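Local coordinates for molybdopterin-guanine dinucleotide biosynthesis adapter protein (Escherichia coli, PDB 1NP6), which binds GTP, hydrolyses it weakly, and may act as an adapter that makes the synthesis and use of the molybdopterin guanine dinucleotide cofactor efficient, at residues Glu129-Asp134 against Ile138-Asp143. Numbering follows the deposited sequence.
Sequences EELVID and IAVASD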
loop_
_atom_site.group_PDB
_atom_site.type_symbol
_atom_site.label_atom_id
_atom_site.label_comp_id
_atom_site.label_asym_id
_atom_site.label_seq_id
_atom_site.Cartn_x
_atom_site.Cartn_y
_atom_site.Cartn_z
ATOM N N GLU B 129 -10.924 13.681 -35.712
ATOM C CA GLU B 129 -12.286 14.159 -35.498
ATOM C C GLU B 129 -12.994 13.385 -34.399
ATOM O O GLU B 129 -13.951 13.889 -33.810
ATOM C CB GLU B 129 -13.097 14.078 -36.800
ATOM C CG GLU B 129 -12.642 15.036 -37.897
ATOM C CD GLU B 129 -11.560 14.453 -38.805
ATOM O OE1 GLU B 129 -11.451 13.213 -38.915
ATOM O OE2 GLU B 129 -10.811 15.243 -39.420
ATOM N N GLU B 130 -12.529 12.167 -34.116
ATOM C CA GLU B 130 -13.154 11.342 -33.074
ATOM C C GLU B 130 -12.593 11.552 -31.655
ATOM O O GLU B 130 -13.033 10.892 -30.710
ATOM C CB GLU B 130 -13.221 9.848 -33.470
ATOM C CG GLU B 130 -11.890 9.163 -33.734
ATOM C CD GLU B 130 -12.036 7.717 -34.198
ATOM O OE1 GLU B 130 -11.744 7.432 -35.382
ATOM O OE2 GLU B 130 -12.433 6.861 -33.377
ATOM N N LEU B 131 -11.648 12.486 -31.506
ATOM C CA LEU B 131 -11.162 12.895 -30.182
ATOM C C LEU B 131 -12.242 13.622 -29.374
ATOM O O LEU B 131 -12.873 14.560 -29.871
ATOM C CB LEU B 131 -9.944 13.815 -30.306
ATOM C CG LEU B 131 -8.577 13.193 -30.588
ATOM C CD1 LEU B 131 -7.561 14.292 -30.857
ATOM C CD2 LEU B 131 -8.113 12.290 -29.452
ATOM N N VAL B 132 -12.434 13.191 -28.127
ATOM C CA VAL B 132 -13.373 13.841 -27.206
ATOM C C VAL B 132 -12.621 14.770 -26.238
ATOM O O VAL B 132 -11.914 14.313 -25.338
ATOM C CB VAL B 132 -14.302 12.811 -26.461
ATOM C CG1 VAL B 132 -15.089 11.971 -27.451
ATOM C CG2 VAL B 132 -13.522 11.893 -25.522
ATOM N N ILE B 133 -12.763 16.076 -26.454
ATOM C CA ILE B 133 -12.069 17.093 -25.668
ATOM C C ILE B 133 -13.044 17.875 -24.783
ATOM O O ILE B 133 -13.531 18.937 -25.188
ATOM C CB ILE B 133 -11.297 18.072 -26.593
ATOM C CG1 ILE B 133 -10.336 17.314 -27.521
ATOM C CG2 ILE B 133 -10.556 19.127 -25.758
ATOM C CD1 ILE B 133 -9.692 18.180 -28.599
ATOM N N ASP B 134 -13.302 17.352 -23.583
ATOM C CA ASP B 134 -14.198 17.982 -22.604
ATOM C C ASP B 134 -13.527 19.164 -21.885
ATOM O O ASP B 134 -12.415 19.562 -22.250
ATOM C CB ASP B 134 -14.729 16.944 -21.599
ATOM C CG ASP B 134 -13.629 16.322 -20.753
ATOM O OD1 ASP B 134 -13.516 15.079 -20.742
ATOM O OD2 ASP B 134 -12.832 16.993 -20.062
ATOM N N ILE B 138 -6.332 20.271 -20.770
ATOM C CA ILE B 138 -5.441 21.431 -20.821
ATOM C C ILE B 138 -4.500 21.420 -22.042
ATOM O O ILE B 138 -3.857 22.438 -22.354
ATOM C CB ILE B 138 -4.639 21.570 -19.484
ATOM C CG1 ILE B 138 -3.630 20.402 -19.298
ATOM C CG2 ILE B 138 -5.613 21.683 -18.296
ATOM C CD1 ILE B 138 -2.646 20.595 -18.124
ATOM N N ALA B 139 -4.433 20.274 -22.726
ATOM C CA ALA B 139 -3.566 20.112 -23.905
ATOM C C ALA B 139 -3.820 18.774 -24.598
ATOM O O ALA B 139 -4.331 17.852 -23.977
ATOM C CB ALA B 139 -2.118 20.201 -23.481
ATOM N N VAL B 140 -3.474 18.689 -25.885
ATOM C CA VAL B 140 -3.402 17.423 -26.623
ATOM C C VAL B 140 -1.950 17.241 -27.073
ATOM O O VAL B 140 -1.439 18.100 -27.777
ATOM C CB VAL B 140 -4.304 17.436 -27.880
ATOM C CG1 VAL B 140 -4.131 16.168 -28.719
ATOM C CG2 VAL B 140 -5.805 17.605 -27.501
ATOM N N ALA B 141 -1.298 16.152 -26.654
ATOM C CA ALA B 141 0.045 15.791 -27.172
ATOM C C ALA B 141 -0.113 14.899 -28.391
ATOM O O ALA B 141 -0.714 13.813 -28.316
ATOM C CB ALA B 141 0.865 15.095 -26.101
ATOM N N SER B 142 0.410 15.362 -29.524
ATOM C CA SER B 142 0.140 14.737 -30.807
ATOM C C SER B 142 1.405 14.549 -31.670
ATOM O O SER B 142 2.367 15.268 -31.503
ATOM C CB SER B 142 -0.814 15.599 -31.626
ATOM O OG SER B 142 -1.237 14.889 -32.780
ATOM N N ASP B 143 1.362 13.619 -32.625
ATOM C CA ASP B 143 2.470 13.492 -33.581
ATOM C C ASP B 143 2.140 14.154 -34.929
ATOM O O ASP B 143 2.939 14.154 -35.856
ATOM C CB ASP B 143 2.986 12.044 -33.692
ATOM C CG ASP B 143 2.010 11.088 -34.359
ATOM O OD1 ASP B 143 0.816 11.402 -34.572
ATOM O OD2 ASP B 143 2.381 9.962 -34.726
#
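Val140 meets Ile133 and Leu131 through methyl groups alone, in a small apolar contact that lays the extended chain of Leu131 to Asp134, which follows a short 3-10 turn, over one face of strand 137-142. Along the strand, Ile138 and Ala139 come first and turn their side chains away from the loop. Ile138 spreads its branched chain over Phe164 and Trp168 of helix 158-170, while the short side chain of Ala139 sits against Phe164.

Val140 points the other way, and its two methyls divide the work. CG1, anti to the backbone N (chi1 175°), is directed to Leu131, whose CD1 lies 4.5 Å from it, a loose approach. CG2 meets Ile133 CD1 at 4.1 Å. The isoleucine reaches it because CG1 lies beside the backbone N (chi1 -55°) and the branch is stretched out; the two side chains cross at about a right angle. A beta-branched valine suits this place, since it is at home in a strand and offers two methyls to two partners. Leu131 and Ile133 alternate with Val132, which brings both onto the strand. No hydrogen bond joins the segments.

Further on, Ala141 rests on Leu119 and Ser142 on Phe120; the serine hydroxyl OG hydrogen-bonds to Val144 O, and Asp143, past the strand, uses OD1 to accept the backbone N of Asp122. Strand 137-142 lies between strands 116-120 and 151-154 in the parallel sheet of a P-loop NTPase fold. Helix 158-170 packs on one face and the connecting loop on the other, where Leu131 also touches Val118 and Trp14, the latter within the Walker A segment.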